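Local coordinates for uncharacterized protein (Agrobacterium tumefaciens, PDB 3D01) that is of unknown function but belongs to the YjgF/chorismate mutase-like family of putative endoribonucleases and assembles as a trimer, at residues Leu21-Pro26 / Cys80-Leu85; Val64-Asp69 / Ala110-Phe115; Arg100-Leu105 / Gly137-Ala142. All blocks are in the same frame, centred on the assembly; numbering follows the deposited sequence.

Contact 1: residues Leu21-Pro26 / Cys80-Leu85; sequences LGFTLP and CAVNIL
V82, on helix 70-91, pushes its two methyl groups against the chain F23-P26, which follows helix 3-21 and passes over helix 70-91. The contact is mainly apolar, with carbon also resting on two backbone carbonyl oxygens and an amide, and V82 carries most of it.

The aromatic part is made by CG2 of V82, which meets the root of the F23 side chain, 3.8 Å from F23 CG. It forms an off-centre CH-pi contact, 4.2 Å from the centroid of the F23 ring and 30° off the ring normal. CG of F23 stands anti to its own carbonyl carbon (chi1 -55°), which sets the ring beside helix 70-91, where R75, E78 and L79 of that helix and L18 of helix 3-21 also touch it.

The aliphatic part begins with the other V82 methyl, CG1, which lies anti to the backbone N (chi1 167°) and faces the proline. P26 CD sits 3.5 Å from V82 CG1, tighter than a usual van der Waals contact. Beyond it, one branch of L25 does the work: CD2 reaches L85 CB at 3.8 Å, the two leucine side chains crossing at about a right angle, and also approaches V82 CG1 at 4.0 Å. L25 further touches E15, L18 and K89, bridging the two helices.

Polar atoms are met by carbon alone. L25 CD2 rests 3.6 Å from the carbonyl oxygen V82 O, and V82 CG1 lies 3.8 Å from T24 O. P26 CG leans against the side-chain amide of N83, the two side chains at about a right angle.

G22 opens the turn with positive phi in a Schellman motif that ends helix 3-21. The path of F23-P26 over helix 70-91 is consistent with being held here mainly by hydrophobic fit, centred on one valine seated between ring, leucine and proline; no polar bond joins the two segments.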
loop_
_atom_site.group_PDB
_atom_site.type_symbol
_atom_site.label_atom_id
_atom_site.label_comp_id
_atom_site.label_asym_id
_atom_site.label_seq_id
_atom_site.Cartn_x
_atom_site.Cartn_y
_atom_site.Cartn_z
ATOM N N LEU I 21 -0.449 27.664 8.344
ATOM C CA LEU I 21 -1.135 27.150 7.158
ATOM C C LEU I 21 -2.650 27.073 7.342
ATOM O O LEU I 21 -3.387 26.839 6.377
ATOM C CB LEU I 21 -0.594 25.774 6.806
ATOM C CG LEU I 21 0.795 25.690 6.187
ATOM C CD1 LEU I 21 1.112 24.207 5.866
ATOM C CD2 LEU I 21 0.895 26.530 4.928
ATOM N N GLY I 22 -3.127 27.254 8.561
ATOM C CA GLY I 22 -4.549 27.328 8.825
ATOM C C GLY I 22 -5.090 26.194 9.663
ATOM O O GLY I 22 -6.301 26.124 9.889
ATOM N N PHE I 23 -4.219 25.333 10.169
ATOM C CA PHE I 23 -4.654 24.142 10.881
ATOM C C PHE I 23 -4.097 23.997 12.302
ATOM O O PHE I 23 -2.926 24.269 12.563
ATOM C CB PHE I 23 -4.261 22.893 10.084
ATOM C CG PHE I 23 -4.756 22.891 8.667
ATOM C CD1 PHE I 23 -5.983 22.340 8.354
ATOM C CD2 PHE I 23 -3.986 23.418 7.644
ATOM C CE1 PHE I 23 -6.422 22.310 7.046
ATOM C CE2 PHE I 23 -4.423 23.404 6.342
ATOM C CZ PHE I 23 -5.656 22.850 6.048
ATOM N N THR I 24 -4.965 23.534 13.199
ATOM C CA THR I 24 -4.569 23.010 14.494
ATOM C C THR I 24 -4.720 21.489 14.460
ATOM O O THR I 24 -5.600 20.943 13.758
ATOM C CB THR I 24 -5.414 23.613 15.627
ATOM O OG1 THR I 24 -6.741 23.067 15.572
ATOM C CG2 THR I 24 -5.491 25.152 15.488
ATOM N N LEU I 25 -3.835 20.798 15.167
ATOM C CA LEU I 25 -3.921 19.359 15.277
ATOM C C LEU I 25 -5.167 18.963 16.068
ATOM O O LEU I 25 -5.446 19.522 17.131
ATOM C CB LEU I 25 -2.680 18.760 15.947
ATOM C CG LEU I 25 -1.390 18.709 15.139
ATOM C CD1 LEU I 25 -0.253 18.094 15.978
ATOM C CD2 LEU I 25 -1.595 17.935 13.854
ATOM N N PRO I 26 -5.921 17.991 15.554
ATOM C CA PRO I 26 -6.978 17.444 16.364
ATOM C C PRO I 26 -6.419 16.471 17.416
ATOM O O PRO I 26 -5.233 16.106 17.393
ATOM C CB PRO I 26 -7.852 16.720 15.331
ATOM C CG PRO I 26 -6.910 16.290 14.270
ATOM C CD PRO I 26 -5.848 17.355 14.222
ATOM N N CYS I 80 -6.577 15.065 5.758
ATOM C CA CYS I 80 -6.036 13.732 5.932
ATOM C C CYS I 80 -4.629 13.826 6.509
ATOM O O CYS I 80 -4.299 13.112 7.453
ATOM C CB CYS I 80 -6.009 12.970 4.596
ATOM S SG CYS I 80 -7.641 12.560 3.960
ATOM N N ALA I 81 -3.818 14.692 5.917
ATOM C CA ALA I 81 -2.425 14.917 6.354
ATOM C C ALA I 81 -2.348 15.422 7.780
ATOM O O ALA I 81 -1.486 14.998 8.527
ATOM C CB ALA I 81 -1.723 15.890 5.408
ATOM N N VAL I 82 -3.237 16.316 8.168
ATOM C CA VAL I 82 -3.258 16.834 9.570
ATOM C C VAL I 82 -3.618 15.691 10.545
ATOM O O VAL I 82 -3.045 15.539 11.630
ATOM C CB VAL I 82 -4.239 18.046 9.708
ATOM C CG1 VAL I 82 -4.541 18.399 11.200
ATOM C CG2 VAL I 82 -3.727 19.276 8.916
ATOM N N ASN I 83 -4.560 14.842 10.144
ATOM C CA ASN I 83 -4.902 13.685 10.943
ATOM C C ASN I 83 -3.752 12.689 11.020
ATOM O O ASN I 83 -3.508 12.113 12.070
ATOM C CB ASN I 83 -6.206 13.047 10.437
ATOM C CG ASN I 83 -7.424 13.860 10.825
ATOM O OD1 ASN I 83 -7.917 14.714 10.073
ATOM N ND2 ASN I 83 -7.895 13.625 12.006
ATOM N N ILE I 84 -2.995 12.541 9.937
ATOM C CA ILE I 84 -1.782 11.715 9.975
ATOM C C ILE I 84 -0.844 12.319 11.013
ATOM O O ILE I 84 -0.372 11.614 11.881
ATOM C CB ILE I 84 -1.060 11.603 8.598
ATOM C CG1 ILE I 84 -1.859 10.678 7.649
ATOM C CG2 ILE I 84 0.362 11.027 8.755
ATOM C CD1 ILE I 84 -1.394 10.731 6.201
ATOM N N LEU I 85 -0.618 13.626 10.935
ATOM C CA LEU I 85 0.303 14.295 11.898
ATOM C C LEU I 85 -0.164 14.145 13.359
ATOM O O LEU I 85 0.664 13.955 14.272
ATOM C CB LEU I 85 0.494 15.746 11.508
ATOM C CG LEU I 85 1.261 15.996 10.209
ATOM C CD1 LEU I 85 1.298 17.521 9.877
ATOM C CD2 LEU I 85 2.676 15.403 10.310
#

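Contact 2: residues Val64-Asp69 / Ala110-Phe115; sequences VGRDVD and ASVPEF
V64 lays its CG1 methyl over one face of the F115 ring, 3.5 Å from the centroid and 16° off the normal, a close CH-pi contact displaced toward the CZ/CE2 rim. CG1 is anti to the backbone N (chi1 -171°), which directs it at the ring. The backbone of V64 is gripped at both ends in a single beta bridge with S111: V64 N donates to A110 O (2.8 Å), and V112 N donates to V64 O (3.1 Å) in a nearly straight bond of 169°. F115 CB closes on the same carbonyl oxygen, V64 O, at 3.4 Å.

The outer side is looser. V112 spreads its methyls along the exposed G65-R66 chain, CG1 touching R66 CB at 3.6 Å and CG2 near G65 C, while the extended arginine leads its guanidinium away. G65, with positive phi, brings its backbone past V112 and F115. The neighbouring D67 helps line the pocket of the bound polyether.

The V112-F115 type I turn follows strand 99-110 and abuts the second subunit, whose S148 hydroxyl bonds to V112 O and F115 O. Inward, V64 packs on A73 and F115 on V70 of helix 70-91, whose N-cap is D69.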
loop_
_atom_site.group_PDB
_atom_site.type_symbol
_atom_site.label_atom_id
_atom_site.label_comp_id
_atom_site.label_asym_id
_atom_site.label_seq_id
_atom_site.Cartn_x
_atom_site.Cartn_y
_atom_site.Cartn_z
ATOM N N VAL I 64 -14.579 13.041 -6.439
ATOM C CA VAL I 64 -13.867 14.063 -7.160
ATOM C C VAL I 64 -14.182 13.932 -8.684
ATOM O O VAL I 64 -14.084 12.835 -9.296
ATOM C CB VAL I 64 -12.368 13.976 -6.860
ATOM C CG1 VAL I 64 -11.687 15.158 -7.447
ATOM C CG2 VAL I 64 -12.097 13.827 -5.295
ATOM N N GLY I 65 -14.575 15.055 -9.270
ATOM C CA GLY I 65 -15.046 15.109 -10.652
ATOM C C GLY I 65 -16.560 15.046 -10.769
ATOM O O GLY I 65 -17.113 15.221 -11.867
ATOM N N ARG I 66 -17.236 14.805 -9.643
ATOM C CA ARG I 66 -18.699 14.820 -9.617
ATOM C C ARG I 66 -19.232 15.696 -8.506
ATOM O O ARG I 66 -19.987 16.591 -8.782
ATOM C CB ARG I 66 -19.267 13.415 -9.519
ATOM C CG ARG I 66 -20.770 13.360 -9.393
ATOM C CD ARG I 66 -21.345 11.953 -9.313
ATOM N NE ARG I 66 -22.786 12.071 -9.222
ATOM C CZ ARG I 66 -23.599 12.310 -10.244
ATOM N NH1 ARG I 66 -23.164 12.281 -11.486
ATOM N NH2 ARG I 66 -24.888 12.525 -10.005
ATOM N N ASP I 67 -18.876 15.383 -7.261
ATOM C CA ASP I 67 -19.395 16.072 -6.082
ATOM C C ASP I 67 -18.464 17.186 -5.597
ATOM O O ASP I 67 -18.915 18.185 -5.013
ATOM C CB ASP I 67 -19.581 15.058 -4.973
ATOM C CG ASP I 67 -20.563 13.973 -5.353
ATOM O OD1 ASP I 67 -21.723 14.315 -5.685
ATOM O OD2 ASP I 67 -20.168 12.798 -5.339
ATOM N N VAL I 68 -17.175 16.996 -5.845
ATOM C CA VAL I 68 -16.119 17.903 -5.375
ATOM C C VAL I 68 -15.143 18.171 -6.492
ATOM O O VAL I 68 -14.901 17.322 -7.346
ATOM C CB VAL I 68 -15.380 17.326 -4.127
ATOM C CG1 VAL I 68 -16.443 16.934 -3.084
ATOM C CG2 VAL I 68 -14.568 16.191 -4.435
ATOM N N ASP I 69 -14.628 19.389 -6.495
ATOM C CA ASP I 69 -13.623 19.797 -7.459
ATOM C C ASP I 69 -12.213 19.626 -6.881
ATOM O O ASP I 69 -12.054 19.224 -5.738
ATOM C CB ASP I 69 -13.878 21.246 -7.926
ATOM C CG ASP I 69 -13.709 22.320 -6.824
ATOM O OD1 ASP I 69 -13.247 22.064 -5.705
ATOM O OD2 ASP I 69 -14.071 23.487 -7.136
ATOM N N ALA I 110 -11.350 9.351 -4.043
ATOM C CA ALA I 110 -12.635 8.816 -4.543
ATOM C C ALA I 110 -12.918 9.607 -5.825
ATOM O O ALA I 110 -12.939 10.861 -5.818
ATOM C CB ALA I 110 -13.764 8.957 -3.472
ATOM N N SER I 111 -13.010 8.889 -6.955
ATOM C CA SER I 111 -12.966 9.534 -8.273
ATOM C C SER I 111 -14.006 8.973 -9.219
ATOM O O SER I 111 -14.217 7.758 -9.251
ATOM C CB SER I 111 -11.597 9.325 -8.963
ATOM O OG SER I 111 -10.506 9.761 -8.184
ATOM N N VAL I 112 -14.582 9.839 -10.047
ATOM C CA VAL I 112 -15.275 9.332 -11.241
ATOM C C VAL I 112 -14.173 8.945 -12.246
ATOM O O VAL I 112 -13.055 9.436 -12.181
ATOM C CB VAL I 112 -16.294 10.323 -11.883
ATOM C CG1 VAL I 112 -17.499 10.642 -10.957
ATOM C CG2 VAL I 112 -15.616 11.654 -12.354
ATOM N N PRO I 113 -14.489 8.038 -13.173
ATOM C CA PRO I 113 -13.477 7.502 -14.078
ATOM C C PRO I 113 -12.880 8.501 -15.067
ATOM O O PRO I 113 -11.826 8.229 -15.630
ATOM C CB PRO I 113 -14.216 6.375 -14.794
ATOM C CG PRO I 113 -15.348 6.014 -13.848
ATOM C CD PRO I 113 -15.784 7.356 -13.360
ATOM N N GLU I 114 -13.555 9.620 -15.294
ATOM C CA GLU I 114 -13.021 10.720 -16.116
ATOM C C GLU I 114 -12.085 11.635 -15.327
ATOM O O GLU I 114 -11.391 12.463 -15.921
ATOM C CB GLU I 114 -14.149 11.540 -16.744
ATOM C CG GLU I 114 -15.014 10.754 -17.706
ATOM C CD GLU I 114 -15.854 9.676 -17.024
ATOM O OE1 GLU I 114 -16.463 9.969 -15.962
ATOM O OE2 GLU I 114 -15.936 8.537 -17.587
ATOM N N PHE I 115 -12.074 11.488 -14.003
ATOM C CA PHE I 115 -11.213 12.326 -13.170
ATOM C C PHE I 115 -9.811 11.723 -13.128
ATOM O O PHE I 115 -9.657 10.560 -12.734
ATOM C CB PHE I 115 -11.756 12.546 -11.782
ATOM C CG PHE I 115 -10.851 13.385 -10.969
ATOM C CD1 PHE I 115 -10.684 14.733 -11.309
ATOM C CD2 PHE I 115 -10.077 12.830 -9.952
ATOM C CE1 PHE I 115 -9.823 15.536 -10.596
ATOM C CE2 PHE I 115 -9.193 13.634 -9.248
ATOM C CZ PHE I 115 -9.072 14.965 -9.558
#

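Contact 3: residues Arg100-Leu105 / Gly137-Ala142; sequences RRVIKL and GRHARA
The imidazole of H139 receives L105 CD1 over one face, 3.9 Å from the ring centroid and 26° off the normal, a CH-pi contact offset toward the NE2/CD2 rim. Its CG lies between the backbone N and carbonyl carbon (chi1 46°), and the ring is fixed by a nearly straight bond from ND1 to G137 O (2.6 Å, in the ring plane) and by NE2 bonded to S126. V102 runs side by side with H139, CG1 3.6 Å from H139 CB.

R101, bent at chi2 and chi3, curls over so that NH1 donates to a lone pair of R138 O at 2.8 Å. On the A140 face of the sheet, K104 folds along the neighbouring strand, CD 3.8 Å from A140 CB, carrying NZ to a salt bridge with D158 of the second subunit. R141, on the opposite face, bonds through NH1 to N123 and S126.

The backbones run parallel: I103 O accepts a hydrogen bond from A140 N, L105 N donates to A140 O (3.1 Å), and L105 O accepts one from A142 N. This is the strand pairing of a beta-alpha-beta crossover, helix 118-133 covering V102 and L105, as expected of the YjgF-like fold.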
loop_
_atom_site.group_PDB
_atom_site.type_symbol
_atom_site.label_atom_id
_atom_site.label_comp_id
_atom_site.label_asym_id
_atom_site.label_seq_id
_atom_site.Cartn_x
_atom_site.Cartn_y
_atom_site.Cartn_z
ATOM N N ARG I 100 11.971 11.263 11.665
ATOM C CA ARG I 100 13.230 11.320 10.907
ATOM C C ARG I 100 12.990 11.561 9.430
ATOM O O ARG I 100 13.635 12.397 8.809
ATOM C CB ARG I 100 14.042 10.040 11.087
ATOM C CG ARG I 100 14.524 9.799 12.520
ATOM C CD ARG I 100 15.383 8.515 12.587
ATOM N NE ARG I 100 16.551 8.580 11.701
ATOM C CZ ARG I 100 17.702 9.206 11.988
ATOM N NH1 ARG I 100 17.887 9.861 13.141
ATOM N NH2 ARG I 100 18.686 9.188 11.091
ATOM N N ARG I 101 12.033 10.832 8.869
ATOM C CA ARG I 101 11.671 10.957 7.456
ATOM C C ARG I 101 10.240 10.440 7.274
ATOM O O ARG I 101 9.895 9.393 7.815
ATOM C CB ARG I 101 12.630 10.111 6.622
ATOM C CG ARG I 101 12.220 9.772 5.206
ATOM C CD ARG I 101 12.194 10.969 4.336
ATOM N NE ARG I 101 13.547 11.451 4.184
ATOM C CZ ARG I 101 13.894 12.570 3.556
ATOM N NH1 ARG I 101 12.980 13.358 2.992
ATOM N NH2 ARG I 101 15.187 12.902 3.507
ATOM N N VAL I 102 9.428 11.181 6.524
ATOM C CA VAL I 102 8.165 10.632 6.014
ATOM C C VAL I 102 8.554 9.792 4.802
ATOM O O VAL I 102 9.011 10.309 3.784
ATOM C CB VAL I 102 7.152 11.711 5.629
ATOM C CG1 VAL I 102 5.887 11.050 4.998
ATOM C CG2 VAL I 102 6.827 12.607 6.873
ATOM N N ILE I 103 8.405 8.487 4.939
ATOM C CA ILE I 103 8.911 7.539 3.963
ATOM C C ILE I 103 7.969 7.396 2.781
ATOM O O ILE I 103 8.388 7.456 1.597
ATOM C CB ILE I 103 9.156 6.153 4.598
ATOM C CG1 ILE I 103 10.365 6.221 5.552
ATOM C CG2 ILE I 103 9.422 5.078 3.493
ATOM C CD1 ILE I 103 11.670 6.587 4.845
ATOM N N LYS I 104 6.693 7.257 3.106
ATOM C CA LYS I 104 5.683 7.019 2.056
ATOM C C LYS I 104 4.298 7.488 2.491
ATOM O O LYS I 104 3.924 7.331 3.633
ATOM C CB LYS I 104 5.672 5.516 1.713
ATOM C CG LYS I 104 4.629 5.046 0.689
ATOM C CD LYS I 104 5.055 5.474 -0.705
ATOM C CE LYS I 104 4.079 4.916 -1.759
ATOM N NZ LYS I 104 4.029 3.399 -1.774
ATOM N N LEU I 105 3.564 8.075 1.554
ATOM C CA LEU I 105 2.120 8.278 1.696
ATOM C C LEU I 105 1.423 7.563 0.532
ATOM O O LEU I 105 1.856 7.677 -0.630
ATOM C CB LEU I 105 1.746 9.768 1.614
ATOM C CG LEU I 105 2.335 10.744 2.617
ATOM C CD1 LEU I 105 1.753 12.128 2.259
ATOM C CD2 LEU I 105 2.035 10.360 4.056
ATOM N N GLY I 137 10.103 15.950 5.605
ATOM C CA GLY I 137 8.746 15.720 5.125
ATOM C C GLY I 137 8.623 15.200 3.697
ATOM O O GLY I 137 7.554 14.733 3.300
ATOM N N ARG I 138 9.693 15.290 2.913
ATOM C CA ARG I 138 9.665 14.869 1.517
ATOM C C ARG I 138 9.661 13.349 1.425
ATOM O O ARG I 138 10.513 12.663 1.975
ATOM C CB ARG I 138 10.839 15.498 0.760
ATOM C CG ARG I 138 10.739 17.020 0.698
ATOM C CD ARG I 138 11.242 17.548 -0.637
ATOM N NE ARG I 138 12.599 17.102 -0.882
ATOM C CZ ARG I 138 13.193 17.058 -2.074
ATOM N NH1 ARG I 138 14.451 16.637 -2.144
ATOM N NH2 ARG I 138 12.559 17.417 -3.190
ATOM N N HIS I 139 8.682 12.823 0.701
ATOM C CA HIS I 139 8.303 11.411 0.795
ATOM C C HIS I 139 8.066 10.805 -0.571
ATOM O O HIS I 139 7.776 11.543 -1.542
ATOM C CB HIS I 139 6.986 11.304 1.573
ATOM C CG HIS I 139 5.954 12.303 1.131
ATOM N ND1 HIS I 139 5.941 13.608 1.593
ATOM C CD2 HIS I 139 4.951 12.214 0.217
ATOM C CE1 HIS I 139 4.971 14.270 0.988
ATOM N NE2 HIS I 139 4.342 13.444 0.164
ATOM N N ALA I 140 8.191 9.478 -0.629
ATOM C CA ALA I 140 7.687 8.670 -1.756
ATOM C C ALA I 140 6.151 8.640 -1.673
ATOM O O ALA I 140 5.556 8.907 -0.606
ATOM C CB ALA I 140 8.243 7.269 -1.753
ATOM N N ARG I 141 5.502 8.304 -2.796
ATOM C CA ARG I 141 4.053 8.456 -2.845
ATOM C C ARG I 141 3.419 7.575 -3.905
ATOM O O ARG I 141 4.051 7.272 -4.905
ATOM C CB ARG I 141 3.715 9.898 -3.240
ATOM C CG ARG I 141 2.394 10.401 -2.814
ATOM C CD ARG I 141 2.249 11.918 -3.135
ATOM N NE ARG I 141 1.913 12.212 -4.529
ATOM C CZ ARG I 141 1.551 13.429 -4.968
ATOM N NH1 ARG I 141 1.470 14.438 -4.148
ATOM N NH2 ARG I 141 1.228 13.627 -6.232
ATOM N N ALA I 142 2.162 7.215 -3.668
ATOM C CA ALA I 142 1.261 6.758 -4.721
ATOM C C ALA I 142 -0.019 7.588 -4.633
ATOM O O ALA I 142 -0.438 7.989 -3.550
ATOM C CB ALA I 142 0.947 5.301 -4.591
#

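Overall arrangement
Helix 70-91 and strand 99-110 tie the three contacts together. Contact 1 sets the chain after helix 3-21 on the middle of helix 70-91; contact 2 joins the loop before that helix to the loop at the end of strand 99-110; contact 3 pairs the start of this strand with strand 140-146. The centres of contacts 1 and 3 are 16 Å apart, and they touch where I84 meets L105, joining helix layer to sheet. Contact 2 lies farther off, with its centre 24 and 25 Å from theirs. Along the chain contact 1 closes before contact 3 opens, while contact 2 interleaves with both. Contacts 2 and 3 also face the second subunit, linking the fold to trimer assembly.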